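Side-chain contacts in urea carboxylase (Thermus thermophilus, PDB 3OEP), which is of unknown function but is a KipI-KipA homologue with cyclophilin-like domains, for which the family's ATP binding and hydrolase activity remain tentative: residues E403-R406 / A407-G411; S257-L260 / A261-V265; E16-R19 / R20-L24. All coordinates share one frame; numbering follows the deposited sequence. Where two conformers were deposited one is given.

Contact 1 (E403-R406 / A407-G411); sequences EAFR and ALCSG
Backbone N-H groups of Ala407, Leu408 and Cys409 bond to the carbonyls of Glu403, Ala404 and Phe405, the i to i+4 pattern of an alpha-helix, here nearly the whole of the short helix 402-408. Leu408 N bonds to Ala404 O at 3.0 Å. Cys409 N is shared: it gives a 3.2 Å bond to Phe405 O and a weak one to Arg406 O.

Among the side chains, the pair Phe405 and Cys409, one turn apart, carries the contact. With chi1 of -162°, the Phe405 ring is set opposite the backbone N and beside the carbonyl carbon, on the side where the chain runs on to Cys409. Cys409 SG comes to 4.1 Å from Phe405 CE1 and meets the ring obliquely, 4.6 Å from its centroid, a sulfur-aromatic contact. Ala404 and Leu408 turn to the body of the domain. Phe405 and Leu408 both touch Leu394 of strand 390-396, while Val430 meets Ala404, Ala407 and Leu408, and strand 467-472 adds Pro469 against Ala404 and Ala470 against Leu408. Further along, Ser410 folds back on Ala407: its backbone N and its hydroxyl both donate to Ala407 O from the same face of the carbonyl plane, the OG bond measuring 2.8 Å.

Contact 2 (S257-L260 / A261-V265); sequences SARL and ANRLV. With SO4 (sulfate ion), chain E.
Arg259 with Arg263, and Leu260 with Leu264, are i to i+4 pairs on one helix, 255-264, which packs against a beta-sheet in the carboxyltransferase A and B region of the chain. The two arginines run side by side, their guanidinium planes turned 60° apart. Arg259 CB lies over one face of the Arg263 guanidinium, toward its rim, 3.8 Å from NH1. The Arg263 chain is extended from CG to NE, which carries its edge to a sulfate ion, probably from the crystallisation liquor. Arg263 NE donates to sulfate O1 at 3.1 Å and Arg263 NH2 to sulfate O2 at 2.8 Å, both almost straight, a side-on grip that fixes the rotation of the group; Ala269 N is a further donor to the same ion.

Leu260 and Leu264 cross at a slant, Leu260 CG 4.1 Å from Leu264 CD1. Replacing Leu260 with an alanine would probably open a gap beside Leu264 CD1 and leave Phe381 without its leucine neighbour. On the sheet side, Ala261 rests on Leu273, Ala294 and Ala335, so the helix lies across strands 273-277, 289-295 and 331-336, with Leu264 meeting Ala292.

Contact 3 (E16-R19 / R20-L24); sequences EANR and RALAL
Asn18 and Leu22 meet across one helical turn in a polar-to-apolar contact, the two methyls of the leucine set against the amide. Leu22 CD2 lies 3.6 Å from Asn18 OD1, and Leu22 CD1 comes equally close to Asn18 ND2. The amide group is placed there by a chi1 of -177°, which turns CG to the side opposite the backbone N. Its polar atoms are nevertheless satisfied: OD1 accepts from Arg113 NE of strand 112-117, and ND2 donates to Tyr43 O, so this buried amide is held at both ends while the leucine packs beside it.

Charge pairing occupies the outer side. In the conformer described, Arg19 grips Glu16 side-on, with NE at 2.8 Å and NH1 at 3.0 Å both directed to OE2 on its syn lone pair, and the carboxylate carbon lies at the guanidinium edge, in its plane. A weak bond also joins Arg19 NE to Glu16 OE1. The bend at chi3 of Arg19 (64°) in this conformer folds the guanidinium back toward the glutamate one turn earlier.

Main-chain bonds underlie both faces, as in Leu22 N to Asn18 O and Ala23 N to Arg19 O, each 2.9 Å. A salt bridge spaced i to i+3 on the outer side and alanines packed on Phe9 on the inner side are characteristic of an amphipathic alpha-helix, here helix 15-30, packed on strand 112-117 of a seven-stranded sheet, consistent with a cyclophilin-like fold.

How the contacts relate
The three contacts illustrate one principle, side chains a turn apart on a helix meeting each other, at three separate sites of a single chain. Contact 3 lies in the range of carboxyltransferase subdomains C and D, whereas contacts 2 and 1 follow in series within that of subdomains A and B. None touches another: centres stand about 37 Å apart for contacts 1 and 2, about 35 Å for contacts 1 and 3, and about 41 Å for contacts 2 and 3. Contact 2 alone includes a bound ion, and that sulfate marks no established active site. Each helix flanks beta structure; contacts 1 and 2 take up most of short helices, contact 3 part of the longer helix 15-30.

Contact 1 (E403-R406 / A407-G411)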
# COMPACT_ATOMS: atom_id res chain seq x y z
N GLU A 403 -27.44 -6.98 4.72
CA GLU A 403 -27.41 -8.24 3.97
C GLU A 403 -25.98 -8.70 3.63
O GLU A 403 -25.71 -9.91 3.56
CB GLU A 403 -28.26 -8.15 2.70
CG GLU A 403 -29.76 -8.10 2.97
CD GLU A 403 -30.26 -9.27 3.81
OE1 GLU A 403 -29.81 -10.42 3.58
OE2 GLU A 403 -31.11 -9.05 4.70
N ALA A 404 -25.08 -7.75 3.42
CA ALA A 404 -23.68 -8.06 3.20
C ALA A 404 -23.05 -8.61 4.48
O ALA A 404 -22.35 -9.61 4.45
CB ALA A 404 -22.92 -6.83 2.71
N PHE A 405 -23.32 -7.95 5.60
CA PHE A 405 -22.78 -8.39 6.89
C PHE A 405 -23.29 -9.80 7.22
O PHE A 405 -22.53 -10.66 7.67
CB PHE A 405 -23.17 -7.39 7.99
CG PHE A 405 -22.33 -7.50 9.24
CD1 PHE A 405 -22.76 -8.25 10.32
CD2 PHE A 405 -21.12 -6.82 9.33
CE1 PHE A 405 -21.99 -8.35 11.47
CE2 PHE A 405 -20.34 -6.91 10.48
CZ PHE A 405 -20.78 -7.68 11.56
N ARG A 406 -24.57 -10.02 6.97
CA ARG A 406 -25.21 -11.31 7.20
C ARG A 406 -24.56 -12.40 6.34
O ARG A 406 -24.23 -13.47 6.84
CB ARG A 406 -26.70 -11.21 6.89
CG ARG A 406 -27.52 -12.39 7.33
CD ARG A 406 -28.99 -12.13 7.08
NE ARG A 406 -29.78 -13.34 7.26
CZ ARG A 406 -30.18 -13.84 8.43
NH1 ARG A 406 -30.89 -14.97 8.45
NH2 ARG A 406 -29.88 -13.24 9.58
N ALA A 407 -24.37 -12.10 5.06
CA ALA A 407 -23.72 -13.03 4.11
C ALA A 407 -22.31 -13.41 4.54
O ALA A 407 -21.91 -14.58 4.47
CB ALA A 407 -23.70 -12.43 2.72
N LEU A 408 -21.55 -12.41 4.98
CA LEU A 408 -20.17 -12.63 5.43
C LEU A 408 -20.11 -13.57 6.64
O LEU A 408 -19.19 -14.36 6.76
CB LEU A 408 -19.48 -11.30 5.74
CG LEU A 408 -19.06 -10.51 4.50
CD1 LEU A 408 -18.81 -9.05 4.84
CD2 LEU A 408 -17.83 -11.14 3.85
N CYS A 409 -21.10 -13.48 7.52
CA CYS A 409 -21.15 -14.34 8.71
C CYS A 409 -21.90 -15.67 8.49
O CYS A 409 -22.00 -16.47 9.42
CB CYS A 409 -21.79 -13.58 9.87
SG CYS A 409 -20.85 -12.13 10.41
N SER A 410 -22.40 -15.91 7.28
CA SER A 410 -23.37 -16.99 7.05
C SER A 410 -22.77 -18.40 6.94
O SER A 410 -23.47 -19.39 7.16
CB SER A 410 -24.21 -16.70 5.80
OG SER A 410 -23.46 -16.85 4.60
N GLY A 411 -21.50 -18.48 6.59
CA GLY A 411 -20.81 -19.75 6.44
C GLY A 411 -19.33 -19.51 6.19
O GLY A 411 -18.90 -18.36 6.07

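Contact 2 (S257-L260 / A261-V265)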
# COMPACT_ATOMS: atom_id res chain seq x y z
N SER A 257 4.76 -10.35 15.27
CA SER A 257 5.93 -11.21 15.05
C SER A 257 7.18 -10.38 14.78
O SER A 257 8.26 -10.69 15.30
CB SER A 257 5.68 -12.21 13.93
OG SER A 257 4.68 -13.12 14.33
N ALA A 258 7.03 -9.33 13.97
CA ALA A 258 8.15 -8.43 13.68
C ALA A 258 8.66 -7.77 14.96
O ALA A 258 9.87 -7.70 15.22
CB ALA A 258 7.75 -7.36 12.66
N ARG A 259 7.73 -7.26 15.76
CA ARG A 259 8.08 -6.61 17.01
C ARG A 259 8.79 -7.57 17.97
O ARG A 259 9.75 -7.18 18.64
CB ARG A 259 6.85 -5.99 17.66
CG ARG A 259 6.33 -4.76 16.91
CD ARG A 259 5.40 -3.92 17.77
NE ARG A 259 4.06 -4.50 17.88
CZ ARG A 259 3.09 -4.35 16.99
NH1 ARG A 259 3.28 -3.63 15.88
NH2 ARG A 259 1.91 -4.92 17.19
N LEU A 260 8.33 -8.82 18.02
CA LEU A 260 8.94 -9.84 18.87
C LEU A 260 10.39 -10.12 18.46
O LEU A 260 11.28 -10.19 19.31
CB LEU A 260 8.13 -11.15 18.84
CG LEU A 260 8.70 -12.31 19.67
CD1 LEU A 260 8.94 -11.88 21.10
CD2 LEU A 260 7.78 -13.52 19.62
N ALA A 261 10.62 -10.30 17.16
CA ALA A 261 11.97 -10.51 16.64
C ALA A 261 12.91 -9.39 17.05
O ALA A 261 14.01 -9.64 17.55
CB ALA A 261 11.94 -10.67 15.12
N ASN A 262 12.48 -8.14 16.87
CA ASN A 262 13.29 -6.99 17.26
C ASN A 262 13.56 -6.92 18.75
O ASN A 262 14.68 -6.64 19.17
CB ASN A 262 12.65 -5.68 16.79
CG ASN A 262 13.12 -5.27 15.40
OD1 ASN A 262 14.26 -5.53 15.02
ND2 ASN A 262 12.23 -4.63 14.64
N ARG A 263 12.54 -7.18 19.55
CA ARG A 263 12.68 -7.13 20.99
C ARG A 263 13.63 -8.20 21.53
O ARG A 263 14.35 -7.96 22.51
CB ARG A 263 11.31 -7.18 21.67
CG ARG A 263 10.58 -5.85 21.55
CD ARG A 263 9.10 -5.98 21.82
NE ARG A 263 8.42 -4.69 21.74
CZ ARG A 263 7.11 -4.52 21.55
NH1 ARG A 263 6.30 -5.57 21.41
NH2 ARG A 263 6.60 -3.30 21.50
N LEU A 264 13.66 -9.36 20.88
CA LEU A 264 14.57 -10.44 21.28
C LEU A 264 16.05 -10.07 21.17
O LEU A 264 16.87 -10.59 21.91
CB LEU A 264 14.30 -11.71 20.48
CG LEU A 264 13.03 -12.46 20.87
CD1 LEU A 264 12.61 -13.42 19.76
CD2 LEU A 264 13.25 -13.19 22.20
N VAL A 265 16.38 -9.17 20.24
CA VAL A 265 17.76 -8.71 20.07
C VAL A 265 17.98 -7.28 20.58
O VAL A 265 18.96 -6.63 20.21
CB VAL A 265 18.21 -8.84 18.61
CG1 VAL A 265 18.19 -10.30 18.19
CG2 VAL A 265 17.35 -7.98 17.67
S SO4 E . 9.63 -0.89 21.90
O1 SO4 E . 10.26 -2.20 22.02
O2 SO4 E . 8.21 -1.07 21.59
O3 SO4 E . 10.27 -0.11 20.85
O4 SO4 E . 9.75 -0.18 23.18

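Contact 3 (E16-R19 / R20-L24)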
# COMPACT_ATOMS: atom_id res chain seq x y z
N GLU A 16 -16.73 22.58 -3.49
CA GLU A 16 -16.67 23.11 -2.14
C GLU A 16 -16.48 22.00 -1.10
O GLU A 16 -15.78 22.20 -0.11
CB GLU A 16 -17.90 23.99 -1.84
CG GLU A 16 -17.93 24.64 -0.46
CD GLU A 16 -16.62 25.32 -0.03
OE1 GLU A 16 -16.13 26.22 -0.74
OE2 GLU A 16 -16.10 24.96 1.05
N ALA A 17 -17.07 20.83 -1.33
CA ALA A 17 -16.86 19.69 -0.43
C ALA A 17 -15.39 19.28 -0.42
O ALA A 17 -14.81 18.99 0.63
CB ALA A 17 -17.74 18.53 -0.82
N ASN A 18 -14.78 19.27 -1.60
CA ASN A 18 -13.36 18.95 -1.74
C ASN A 18 -12.47 20.00 -1.07
O ASN A 18 -11.50 19.65 -0.40
CB ASN A 18 -13.01 18.76 -3.21
CG ASN A 18 -11.57 18.36 -3.43
OD1 ASN A 18 -10.81 19.10 -4.05
ND2 ASN A 18 -11.18 17.19 -2.92
N ARG A 19 -12.81 21.29 -1.21
CA ARG A 19 -12.06 22.37 -0.55
C ARG A 19 -12.05 22.18 0.96
O ARG A 19 -11.03 22.38 1.62
CB ARG A 19 -12.63 23.76 -0.87
CG ARG A 19 -11.75 24.92 -0.32
CD ARG A 19 -12.54 26.21 -0.05
NE ARG A 19 -13.53 26.05 1.01
CZ ARG A 19 -13.27 26.13 2.31
NH1 ARG A 19 -14.24 25.96 3.19
NH2 ARG A 19 -12.04 26.39 2.72
N ARG A 20 -13.21 21.80 1.51
CA ARG A 20 -13.35 21.55 2.93
C ARG A 20 -12.44 20.40 3.40
O ARG A 20 -11.70 20.55 4.38
CB ARG A 20 -14.80 21.20 3.25
CG ARG A 20 -15.10 21.12 4.71
CD ARG A 20 -15.24 22.48 5.33
NE ARG A 20 -15.93 22.39 6.61
CZ ARG A 20 -15.40 22.65 7.81
NH1 ARG A 20 -14.13 23.04 7.93
NH2 ARG A 20 -16.15 22.53 8.89
N ALA A 21 -12.51 19.27 2.70
CA ALA A 21 -11.72 18.09 3.06
C ALA A 21 -10.23 18.38 2.95
O ALA A 21 -9.43 17.96 3.80
CB ALA A 21 -12.09 16.91 2.19
N LEU A 22 -9.86 19.12 1.91
CA LEU A 22 -8.46 19.49 1.67
C LEU A 22 -7.92 20.45 2.73
O LEU A 22 -6.79 20.28 3.19
CB LEU A 22 -8.29 20.12 0.28
CG LEU A 22 -7.69 19.25 -0.82
CD1 LEU A 22 -8.25 17.83 -0.84
CD2 LEU A 22 -7.90 19.93 -2.17
N ALA A 23 -8.72 21.45 3.10
CA ALA A 23 -8.30 22.44 4.09
C ALA A 23 -7.98 21.76 5.42
O ALA A 23 -6.99 22.09 6.09
CB ALA A 23 -9.39 23.50 4.29
N LEU A 24 -8.83 20.80 5.78
CA LEU A 24 -8.65 20.05 7.02
C LEU A 24 -7.44 19.13 6.94
O LEU A 24 -6.61 19.10 7.85
CB LEU A 24 -9.92 19.27 7.37
CG LEU A 24 -11.12 20.15 7.73
CD1 LEU A 24 -12.38 19.32 7.91
CD2 LEU A 24 -10.83 20.97 8.98